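Alcohol oxidase (Myceliophthora thermophila, PDB 6F74) binds FAD, which is held covalently, and probably acts as an oxidase of the vanillyl-alcohol oxidase flavoprotein type. Local coordinates at residues 549-554 and 582-587; 159-164 and 433-438; 29-34 and 573-578. All blocks are in the same frame, centred on the assembly; numbering follows the deposited sequence.

Interaction 1 (549-554 and 582-587)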
loop_
_atom_site.group_PDB
_atom_site.type_symbol
_atom_site.label_atom_id
_atom_site.label_comp_id
_atom_site.label_asym_id
_atom_site.label_seq_id
_atom_site.Cartn_x
_atom_site.Cartn_y
_atom_site.Cartn_z
ATOM N N PRO A 549 13.123 -7.487 11.583
ATOM C CA PRO A 549 14.320 -8.254 11.216
ATOM C C PRO A 549 14.049 -9.434 10.283
ATOM O O PRO A 549 14.944 -9.858 9.546
ATOM C CB PRO A 549 14.813 -8.818 12.560
ATOM C CG PRO A 549 14.294 -7.868 13.596
ATOM C CD PRO A 549 12.987 -7.343 13.040
ATOM N N GLU A 550 12.855 -10.010 10.376
ATOM C CA GLU A 550 12.492 -11.136 9.520
ATOM C C GLU A 550 11.620 -10.739 8.349
ATOM O O GLU A 550 10.895 -11.588 7.822
ATOM C CB GLU A 550 11.783 -12.193 10.363
ATOM C CG GLU A 550 12.575 -12.699 11.561
ATOM C CD GLU A 550 13.871 -13.376 11.199
ATOM O OE1 GLU A 550 13.991 -13.902 10.051
ATOM O OE2 GLU A 550 14.797 -13.356 12.068
ATOM N N TYR A 551 11.682 -9.469 7.938
ATOM C CA TYR A 551 10.824 -8.946 6.858
ATOM C C TYR A 551 10.916 -9.718 5.570
ATOM O O TYR A 551 9.946 -9.774 4.860
ATOM C CB TYR A 551 11.074 -7.457 6.544
ATOM C CG TYR A 551 12.290 -7.187 5.678
ATOM C CD1 TYR A 551 12.221 -7.254 4.261
ATOM C CD2 TYR A 551 13.506 -6.875 6.250
ATOM C CE1 TYR A 551 13.354 -7.027 3.469
ATOM C CE2 TYR A 551 14.639 -6.625 5.466
ATOM C CZ TYR A 551 14.566 -6.719 4.091
ATOM O OH TYR A 551 15.693 -6.518 3.341
ATOM N N ILE A 552 12.074 -10.296 5.244
ATOM C CA ILE A 552 12.231 -11.027 3.966
ATOM C C ILE A 552 11.204 -12.170 3.920
ATOM O O ILE A 552 10.442 -12.348 2.939
ATOM C CB ILE A 552 13.691 -11.551 3.783
ATOM C CG1 ILE A 552 14.591 -10.394 3.383
ATOM C CG2 ILE A 552 13.757 -12.690 2.753
ATOM C CD1 ILE A 552 16.099 -10.661 3.280
ATOM N N ASP A 553 11.216 -12.936 4.990
ATOM C CA ASP A 553 10.273 -14.045 5.206
ATOM C C ASP A 553 8.824 -13.589 5.169
ATOM O O ASP A 553 7.984 -14.142 4.439
ATOM C CB ASP A 553 10.550 -14.671 6.580
ATOM C CG ASP A 553 10.555 -16.141 6.548
ATOM O OD1 ASP A 553 9.507 -16.753 6.267
ATOM O OD2 ASP A 553 11.630 -16.695 6.819
ATOM N N ALA A 554 8.541 -12.558 5.956
ATOM C CA ALA A 554 7.199 -11.979 6.060
ATOM C C ALA A 554 6.686 -11.526 4.692
ATOM O O ALA A 554 5.601 -11.908 4.280
ATOM C CB ALA A 554 7.216 -10.812 7.021
ATOM N N VAL A 582 13.329 -6.572 -2.830
ATOM C CA VAL A 582 14.101 -7.796 -3.008
ATOM C C VAL A 582 15.548 -7.401 -3.352
ATOM O O VAL A 582 15.778 -6.544 -4.243
ATOM C CB VAL A 582 13.477 -8.670 -4.109
ATOM C CG1 VAL A 582 14.426 -9.764 -4.545
ATOM C CG2 VAL A 582 12.156 -9.262 -3.604
ATOM N N GLY A 583 16.498 -8.006 -2.633
ATOM C CA GLY A 583 17.917 -7.716 -2.843
ATOM C C GLY A 583 18.504 -6.564 -2.063
ATOM O O GLY A 583 19.703 -6.356 -2.141
ATOM N N ALA A 584 17.676 -5.847 -1.294
ATOM C CA ALA A 584 18.108 -4.639 -0.593
ATOM C C ALA A 584 19.147 -4.896 0.486
ATOM O O ALA A 584 19.906 -4.001 0.836
ATOM C CB ALA A 584 16.893 -3.917 0.003
ATOM N N GLU A 585 19.192 -6.125 0.988
ATOM C CA GLU A 585 20.192 -6.541 1.968
ATOM C C GLU A 585 21.632 -6.533 1.463
ATOM O O GLU A 585 22.567 -6.664 2.270
ATOM C CB GLU A 585 19.853 -7.941 2.521
ATOM C CG GLU A 585 19.981 -9.103 1.529
ATOM C CD GLU A 585 18.733 -9.385 0.710
ATOM O OE1 GLU A 585 17.833 -8.485 0.518
ATOM O OE2 GLU A 585 18.670 -10.547 0.243
ATOM N N ASP A 586 21.840 -6.435 0.146
ATOM C CA ASP A 586 23.183 -6.294 -0.386
ATOM C C ASP A 586 23.707 -4.872 -0.320
ATOM O O ASP A 586 24.887 -4.633 -0.666
ATOM C CB ASP A 586 23.265 -6.836 -1.820
ATOM C CG ASP A 586 23.213 -8.336 -1.856
ATOM O OD1 ASP A 586 23.447 -8.966 -0.795
ATOM O OD2 ASP A 586 22.888 -8.893 -2.921
ATOM N N PHE A 587 22.863 -3.938 0.119
ATOM C CA PHE A 587 23.224 -2.540 0.319
ATOM C C PHE A 587 22.973 -2.071 1.755
ATOM O O PHE A 587 22.240 -2.712 2.525
ATOM C CB PHE A 587 22.422 -1.673 -0.626
ATOM C CG PHE A 587 22.942 -1.654 -2.029
ATOM C CD1 PHE A 587 22.836 -2.726 -2.850
ATOM C CD2 PHE A 587 23.529 -0.497 -2.538
ATOM C CE1 PHE A 587 23.317 -2.666 -4.151
ATOM C CE2 PHE A 587 23.990 -0.421 -3.825
ATOM C CZ PHE A 587 23.896 -1.488 -4.621
#

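Interaction 2 (159-164 and 433-438). With FAD (flavin-adenine dinucleotide), chain I.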
loop_
_atom_site.group_PDB
_atom_site.type_symbol
_atom_site.label_atom_id
_atom_site.label_comp_id
_atom_site.label_asym_id
_atom_site.label_seq_id
_atom_site.Cartn_x
_atom_site.Cartn_y
_atom_site.Cartn_z
ATOM N N HIS A 159 2.602 7.507 -2.464
ATOM C CA HIS A 159 1.728 6.871 -1.483
ATOM C C HIS A 159 2.447 5.959 -0.514
ATOM O O HIS A 159 1.869 5.630 0.494
ATOM C CB HIS A 159 0.586 6.048 -2.161
ATOM C CG HIS A 159 -0.714 6.781 -2.196
ATOM N ND1 HIS A 159 -1.562 6.895 -1.092
ATOM C CD2 HIS A 159 -1.217 7.603 -3.149
ATOM C CE1 HIS A 159 -2.609 7.628 -1.466
ATOM N NE2 HIS A 159 -2.411 8.083 -2.685
ATOM N N ASP A 160 3.667 5.509 -0.823
ATOM C CA ASP A 160 4.275 4.451 -0.049
ATOM C C ASP A 160 4.338 4.740 1.456
ATOM O O ASP A 160 4.540 5.897 1.870
ATOM C CB ASP A 160 5.698 4.145 -0.505
ATOM C CG ASP A 160 6.084 2.721 -0.258
ATOM O OD1 ASP A 160 5.497 1.859 -0.927
ATOM O OD2 ASP A 160 6.948 2.462 0.601
ATOM N N LEU A 161 4.171 3.671 2.227
ATOM C CA LEU A 161 4.205 3.709 3.691
ATOM C C LEU A 161 5.580 3.382 4.277
ATOM O O LEU A 161 5.826 3.677 5.444
ATOM C CB LEU A 161 3.202 2.695 4.277
ATOM C CG LEU A 161 1.686 2.926 4.167
ATOM C CD1 LEU A 161 1.122 2.710 2.769
ATOM C CD2 LEU A 161 0.986 1.958 5.125
ATOM N N LEU A 162 6.458 2.791 3.456
ATOM C CA LEU A 162 7.744 2.243 3.875
ATOM C C LEU A 162 9.007 2.982 3.367
ATOM O O LEU A 162 10.137 2.475 3.500
ATOM C CB LEU A 162 7.804 0.771 3.463
ATOM C CG LEU A 162 7.176 -0.299 4.360
ATOM C CD1 LEU A 162 5.687 -0.089 4.525
ATOM C CD2 LEU A 162 7.439 -1.654 3.714
ATOM N N GLY A 163 8.844 4.168 2.789
ATOM C CA GLY A 163 10.018 4.889 2.222
ATOM C C GLY A 163 10.602 4.287 0.944
ATOM O O GLY A 163 11.735 4.604 0.604
ATOM N N ARG A 164 9.849 3.442 0.233
ATOM C CA ARG A 164 10.353 2.756 -0.984
ATOM C C ARG A 164 10.353 3.639 -2.230
ATOM O O ARG A 164 10.958 3.287 -3.237
ATOM C CB ARG A 164 9.584 1.461 -1.258
ATOM C CG ARG A 164 9.683 0.448 -0.120
ATOM C CD ARG A 164 8.906 -0.837 -0.356
ATOM N NE ARG A 164 7.526 -0.504 -0.656
ATOM C CZ ARG A 164 6.623 -1.322 -1.184
ATOM N NH1 ARG A 164 6.891 -2.596 -1.438
ATOM N NH2 ARG A 164 5.418 -0.839 -1.441
ATOM N N SER A 433 3.494 5.977 9.070
ATOM C CA SER A 433 2.883 4.663 9.279
ATOM C C SER A 433 3.860 3.781 10.030
ATOM O O SER A 433 5.023 3.663 9.621
ATOM C CB SER A 433 2.539 4.014 7.941
ATOM O OG SER A 433 1.741 2.884 8.203
ATOM N N ILE A 434 3.396 3.239 11.147
ATOM C CA ILE A 434 4.137 2.232 11.925
ATOM C C ILE A 434 3.142 1.126 12.236
ATOM O O ILE A 434 2.414 1.171 13.221
ATOM C CB ILE A 434 4.767 2.788 13.229
ATOM C CG1 ILE A 434 5.476 4.120 12.932
ATOM C CG2 ILE A 434 5.721 1.737 13.815
ATOM C CD1 ILE A 434 6.220 4.708 14.106
ATOM N N ILE A 435 3.090 0.159 11.321
ATOM C CA ILE A 435 2.158 -0.947 11.398
ATOM C C ILE A 435 2.877 -2.266 11.192
ATOM O O ILE A 435 4.035 -2.314 10.713
ATOM C CB ILE A 435 1.005 -0.799 10.366
ATOM C CG1 ILE A 435 1.548 -0.794 8.928
ATOM C CG2 ILE A 435 0.206 0.474 10.648
ATOM C CD1 ILE A 435 0.501 -0.839 7.815
ATOM N N THR A 436 2.172 -3.331 11.554
ATOM C CA THR A 436 2.599 -4.710 11.238
ATOM C C THR A 436 1.407 -5.437 10.630
ATOM O O THR A 436 0.249 -5.131 10.948
ATOM C CB THR A 436 3.112 -5.444 12.495
ATOM O OG1 THR A 436 3.505 -6.768 12.168
ATOM C CG2 THR A 436 2.025 -5.447 13.634
ATOM N N SER A 437 1.656 -6.357 9.705
ATOM C CA SER A 437 0.554 -7.108 9.097
ATOM C C SER A 437 0.877 -8.592 9.139
ATOM O O SER A 437 2.059 -9.010 9.107
ATOM C CB SER A 437 0.230 -6.640 7.676
ATOM O OG SER A 437 1.353 -6.592 6.805
ATOM N N ARG A 438 -0.190 -9.367 9.306
ATOM C CA ARG A 438 -0.089 -10.802 9.386
ATOM C C ARG A 438 -1.266 -11.453 8.684
ATOM O O ARG A 438 -2.433 -11.200 9.017
ATOM C CB ARG A 438 -0.008 -11.264 10.830
ATOM C CG ARG A 438 0.504 -12.702 10.954
ATOM C CD ARG A 438 1.989 -12.781 10.686
ATOM N NE ARG A 438 2.499 -14.145 10.660
ATOM C CZ ARG A 438 3.685 -14.499 10.142
ATOM N NH1 ARG A 438 4.505 -13.589 9.591
ATOM N NH2 ARG A 438 4.053 -15.778 10.173
HETATM P PA FAD I . 4.716 5.132 -4.808
HETATM O O1A FAD I . 5.168 5.705 -3.468
HETATM O O2A FAD I . 4.698 6.080 -5.965
HETATM O O5B FAD I . 5.649 3.898 -5.123
HETATM C C5B FAD I . 5.614 2.776 -4.285
HETATM C C4B FAD I . 6.790 1.875 -4.617
HETATM O O4B FAD I . 6.594 1.420 -5.946
HETATM C C3B FAD I . 8.151 2.523 -4.610
HETATM O O3B FAD I . 9.107 1.502 -4.300
HETATM C C2B FAD I . 8.383 2.930 -6.044
HETATM O O2B FAD I . 9.750 2.902 -6.473
HETATM C C1B FAD I . 7.648 1.852 -6.794
HETATM N N9A FAD I . 7.056 2.243 -8.078
HETATM C C8A FAD I . 6.012 3.063 -8.263
HETATM N N7A FAD I . 5.710 3.167 -9.571
HETATM C C5A FAD I . 6.570 2.392 -10.225
HETATM C C6A FAD I . 6.768 2.060 -11.635
HETATM N N6A FAD I . 5.931 2.630 -12.532
HETATM N N1A FAD I . 7.785 1.214 -11.945
HETATM C C2A FAD I . 8.585 0.685 -10.983
HETATM N N3A FAD I . 8.440 0.934 -9.656
HETATM C C4A FAD I . 7.453 1.771 -9.243
HETATM N N1 FAD I . -3.104 -0.598 -0.728
HETATM C C2 FAD I . -4.046 -1.560 -0.849
HETATM O O2 FAD I . -3.680 -2.736 -1.104
HETATM N N3 FAD I . -5.362 -1.293 -0.732
HETATM C C4 FAD I . -5.827 -0.062 -0.452
HETATM O O4 FAD I . -7.046 0.179 -0.326
HETATM C C4X FAD I . -4.861 1.044 -0.286
HETATM N N5 FAD I . -5.267 2.297 0.004
HETATM C C5X FAD I . -4.357 3.293 0.142
HETATM C C6 FAD I . -4.796 4.587 0.422
HETATM C C7 FAD I . -3.910 5.642 0.554
HETATM C C7M FAD I . -4.552 6.967 0.881
HETATM C C8 FAD I . -2.450 5.400 0.377
HETATM C C8M FAD I . -1.412 6.510 0.458
HETATM C C9 FAD I . -2.006 4.106 0.122
HETATM C C9A FAD I . -2.896 3.027 -0.016
HETATM N N10 FAD I . -2.480 1.699 -0.310
HETATM C C10 FAD I . -3.443 0.690 -0.442
HETATM C "C1'" FAD I . -1.054 1.305 -0.398
HETATM C "C2'" FAD I . -0.397 1.185 -1.734
HETATM O "O2'" FAD I . -0.732 -0.099 -2.255
HETATM C "C3'" FAD I . 1.124 1.250 -1.557
HETATM O "O3'" FAD I . 1.519 2.398 -0.784
HETATM C "C4'" FAD I . 1.850 1.251 -2.895
HETATM O "O4'" FAD I . 3.263 1.300 -2.673
HETATM C "C5'" FAD I . 1.407 2.418 -3.764
HETATM O "O5'" FAD I . 2.085 2.395 -5.008
HETATM P P FAD I . 2.272 3.824 -5.662
HETATM O O1P FAD I . 0.963 4.564 -5.655
HETATM O O2P FAD I . 2.996 3.603 -6.948
HETATM O O3P FAD I . 3.241 4.505 -4.559
HETATM O O HOH W 1 5.011 5.957 6.440
#

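Interaction 3 (29-34 and 573-578)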
loop_
_atom_site.group_PDB
_atom_site.type_symbol
_atom_site.label_atom_id
_atom_site.label_comp_id
_atom_site.label_asym_id
_atom_site.label_seq_id
_atom_site.Cartn_x
_atom_site.Cartn_y
_atom_site.Cartn_z
ATOM N N LYS A 29 31.290 1.868 -4.752
ATOM C CA LYS A 29 30.296 1.156 -3.970
ATOM C C LYS A 29 29.155 2.059 -3.528
ATOM O O LYS A 29 28.009 1.579 -3.430
ATOM C CB LYS A 29 30.957 0.444 -2.798
ATOM C CG LYS A 29 31.590 -0.870 -3.256
ATOM C CD LYS A 29 32.529 -1.489 -2.232
ATOM C CE LYS A 29 32.062 -2.863 -1.797
ATOM N NZ LYS A 29 33.160 -3.546 -1.083
ATOM N N CYS A 30 29.445 3.363 -3.341
ATOM C CA CYS A 30 28.468 4.305 -2.853
ATOM C C CYS A 30 28.017 5.254 -3.947
ATOM O O CYS A 30 28.843 5.770 -4.719
ATOM C CB CYS A 30 29.043 5.123 -1.702
ATOM S SG CYS A 30 29.627 4.096 -0.331
ATOM N N ARG A 31 26.729 5.520 -3.978
ATOM C CA ARG A 31 26.194 6.564 -4.817
ATOM C C ARG A 31 26.656 7.947 -4.325
ATOM O O ARG A 31 26.870 8.163 -3.112
ATOM C CB ARG A 31 24.653 6.499 -4.850
ATOM C CG ARG A 31 24.075 5.376 -5.732
ATOM C CD ARG A 31 24.210 3.993 -5.143
ATOM N NE ARG A 31 23.368 3.007 -5.862
ATOM C CZ ARG A 31 23.790 1.962 -6.582
ATOM N NH1 ARG A 31 25.070 1.673 -6.744
ATOM N NH2 ARG A 31 22.889 1.176 -7.155
ATOM N N CYS A 32 26.814 8.848 -5.284
ATOM C CA CYS A 32 27.163 10.246 -5.035
ATOM C C CYS A 32 25.962 11.057 -4.522
ATOM O O CYS A 32 24.852 10.894 -5.004
ATOM C CB CYS A 32 27.696 10.882 -6.326
ATOM S SG CYS A 32 28.502 12.446 -6.080
ATOM N N THR A 33 26.218 11.955 -3.566
ATOM C CA THR A 33 25.180 12.763 -2.932
ATOM C C THR A 33 25.519 14.238 -2.993
ATOM O O THR A 33 26.640 14.584 -3.304
ATOM C CB THR A 33 24.972 12.313 -1.466
ATOM O OG1 THR A 33 26.208 12.396 -0.746
ATOM C CG2 THR A 33 24.476 10.862 -1.452
ATOM N N PRO A 34 24.544 15.125 -2.762
ATOM C CA PRO A 34 24.803 16.581 -2.827
ATOM C C PRO A 34 25.926 17.044 -1.917
ATOM O O PRO A 34 26.099 16.501 -0.821
ATOM C CB PRO A 34 23.483 17.183 -2.364
ATOM C CG PRO A 34 22.484 16.221 -2.846
ATOM C CD PRO A 34 23.103 14.873 -2.614
ATOM N N ASP A 573 23.098 -4.196 -11.008
ATOM C CA ASP A 573 23.755 -3.065 -10.319
ATOM C C ASP A 573 22.870 -2.416 -9.282
ATOM O O ASP A 573 23.323 -1.547 -8.532
ATOM C CB ASP A 573 24.251 -2.019 -11.325
ATOM C CG ASP A 573 25.286 -2.563 -12.257
ATOM O OD1 ASP A 573 26.011 -3.456 -11.818
ATOM O OD2 ASP A 573 25.364 -2.135 -13.433
ATOM N N ASN A 574 21.614 -2.859 -9.232
ATOM C CA ASN A 574 20.627 -2.375 -8.279
ATOM C C ASN A 574 20.402 -0.878 -8.448
ATOM O O ASN A 574 20.382 -0.101 -7.469
ATOM C CB ASN A 574 20.998 -2.734 -6.851
ATOM C CG ASN A 574 19.794 -2.977 -5.982
ATOM O OD1 ASN A 574 18.709 -2.509 -6.289
ATOM N ND2 ASN A 574 19.965 -3.780 -4.916
ATOM N N ILE A 575 20.210 -0.498 -9.710
ATOM C CA ILE A 575 19.874 0.849 -10.064
ATOM C C ILE A 575 18.541 1.246 -9.444
ATOM O O ILE A 575 18.332 2.432 -9.157
ATOM C CB ILE A 575 19.861 1.041 -11.619
ATOM C CG1 ILE A 575 21.219 0.671 -12.236
ATOM C CG2 ILE A 575 19.484 2.463 -12.015
ATOM C CD1 ILE A 575 22.427 1.330 -11.591
ATOM N N PHE A 576 17.662 0.261 -9.208
ATOM C CA PHE A 576 16.354 0.521 -8.665
ATOM C C PHE A 576 16.204 0.148 -7.205
ATOM O O PHE A 576 15.095 -0.185 -6.760
ATOM C CB PHE A 576 15.305 -0.185 -9.522
ATOM C CG PHE A 576 15.412 0.119 -10.991
ATOM C CD1 PHE A 576 15.423 1.425 -11.431
ATOM C CD2 PHE A 576 15.441 -0.894 -11.926
ATOM C CE1 PHE A 576 15.496 1.720 -12.793
ATOM C CE2 PHE A 576 15.548 -0.614 -13.281
ATOM C CZ PHE A 576 15.556 0.701 -13.718
ATOM N N PHE A 577 17.299 0.247 -6.450
ATOM C CA PHE A 577 17.294 -0.017 -5.018
ATOM C C PHE A 577 16.106 0.630 -4.343
ATOM O O PHE A 577 15.827 1.800 -4.575
ATOM C CB PHE A 577 18.553 0.486 -4.314
ATOM C CG PHE A 577 18.506 0.318 -2.821
ATOM C CD1 PHE A 577 18.896 -0.897 -2.226
ATOM C CD2 PHE A 577 18.011 1.313 -2.011
ATOM C CE1 PHE A 577 18.826 -1.077 -0.864
ATOM C CE2 PHE A 577 17.920 1.134 -0.640
ATOM C CZ PHE A 577 18.322 -0.069 -0.071
ATOM N N CYS A 578 15.390 -0.147 -3.547
ATOM C CA CYS A 578 14.483 0.421 -2.573
ATOM C C CYS A 578 14.528 -0.374 -1.281
ATOM O O CYS A 578 14.881 -1.567 -1.254
ATOM C CB CYS A 578 13.048 0.604 -3.101
ATOM S SG CYS A 578 12.431 -0.733 -4.144
HETATM O O HOH W 2 20.488 3.148 -6.253
#

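Interaction 1 (549-554 and 582-587)
The I552 CD1 methyl lies over one face of the E585 carboxylate, 3.9 Å from E585 CD and about as far from each of its oxygens. Here the first turn of helix 551-556, in the berberine-like C-terminal region of this VAO-type flavoprotein and with E550 at its N-cap, packs against the 3-10 turn 584-586 close to the C terminus. In E585, CG sits between the backbone N and the carbonyl carbon (chi1 68°), and a second bend at chi2 folds the carboxylate back toward the helix. Its side chain crosses that of I552 at about a right angle. Y551 approaches the same group with its hydroxyl end, its ring plane 77° from that of the carboxylate. At 4.1 Å, Y551 OH and E585 OE1 are packed side by side and not bonded. The polar end of E585 is engaged by helix 560-570, where Y560 OH hydrogen-bonds E585 OE2 and also meets the backbone N of G583; I552 touches Y560 too. Replacing E585 by alanine removes the carboxylate, which is likely to leave the Y560 hydroxyl without that partner and the I552 methyl with a gap where it packed. The 3-10 turn is closed by F587 N donating to A584 O at 3.0 Å. On its helix-facing side the A584 CB methyl stands 4.4 Å from Y551 OH.

Interaction 2 (159-164 and 433-438)
The flavin-anchoring loop of the FAD-binding domain supplies one side of this contact: L161 of 159-164 packs on S433 and I435 of 433-438 while its neighbours hold the cofactor. The L161 side chain forks between segment 433-438 and the cofactor. Its CD2 branch lies against the serine, with L161 CD2 3.3 Å from S433 OG, and continues to the tip of the isoleucine, where L161 CD2 and I435 CD1 form an apolar contact. The CD1 branch goes to the ribityl chain, with L161 CD1 3.6 Å from FAD O3'. S433 OG stands anti to its backbone N (chi1 -169°), which lays the hydroxyl beside the leucine methyl. A water adds a polar link, donating to L161 O at 2.6 Å and accepting from S433 N.

On the cofactor side, H159 ND1 is bonded covalently to the flavin C8M at 1.6 Å, and D160 N donates to the phosphate oxygen O1A. R164 grips the D160 carboxylate side-on; the shortest of these bonds, R164 NH2 to the syn lone pair of D160 OD1, is 2.7 Å and lies in the guanidinium plane. D160 OD2 takes L162 N, in an Asx turn, and R164 N from opposite faces of the carboxylate plane. Donors on both oxygens probably hold the D160 carboxylate in one rotation and favour its charged form. R164 O accepts from FAD O3B at 2.8 Å.

S433 leads into strand 435-440, an outermost strand of the seven-stranded antiparallel sheet. There I435 touches I501 of strand 498-503, whereas I434 points away from the flavin loop and packs on helix 512-533.

Interaction 3 (29-34 and 573-578)
R31 carries this contact through hydrogen bonds to backbone carbonyls. Its NH2 donates to D573 O at 3.1 Å with an N-H...O angle of 163°, the acceptor lying at the guanidinium edge, near its plane. The same nitrogen makes a second, weak bond to N574 O, short at 2.8 Å but bent to 122°. A bend at chi2 (74°) turns the arginine chain before the guanidinium reaches the loop.

Water extends the polar network: R31 NE donates to one at 2.9 Å, and this water reaches N574 O weakly. N574 O is also the acceptor for F577 N, at 3.3 Å, in the type I turn 574-577.

Packing is supplied by F587 of strand 587-588, which touches both R31 and N574; N574 OD1 accepts a hydrogen bond from K567 NZ. Disulfides tie each segment to other parts of the chain: C30 to C596, C32 to C38 and C578 to C581.

The chemistry suggests that the arginine reads the course of the backbone. A positive charge is met by two carbonyl oxygens and a water, while the D573 carboxylate is turned from the guanidinium, and R31 probably depends less on the side chains at 573 and 574.

How the interactions relate
Followed from the N terminus, the chain first passes 29-34, whose partner 573-578 comes only near the other end; interaction 3 therefore closes a loop holding almost the whole protein. Interaction 2 lies wholly within that loop, joining the FAD-binding region to the edge of the seven-stranded sheet. Interaction 1 opens at 549-554, after interaction 2 has closed, and ends beyond 573-578, so its segments alternate with those of interaction 3 along the chain and the two cross. They also touch in space, where A584 packs on F577 and the C578 carbonyl. C578 in turn meets R164 O, linking the C-terminal part of the chain back to the cofactor loop.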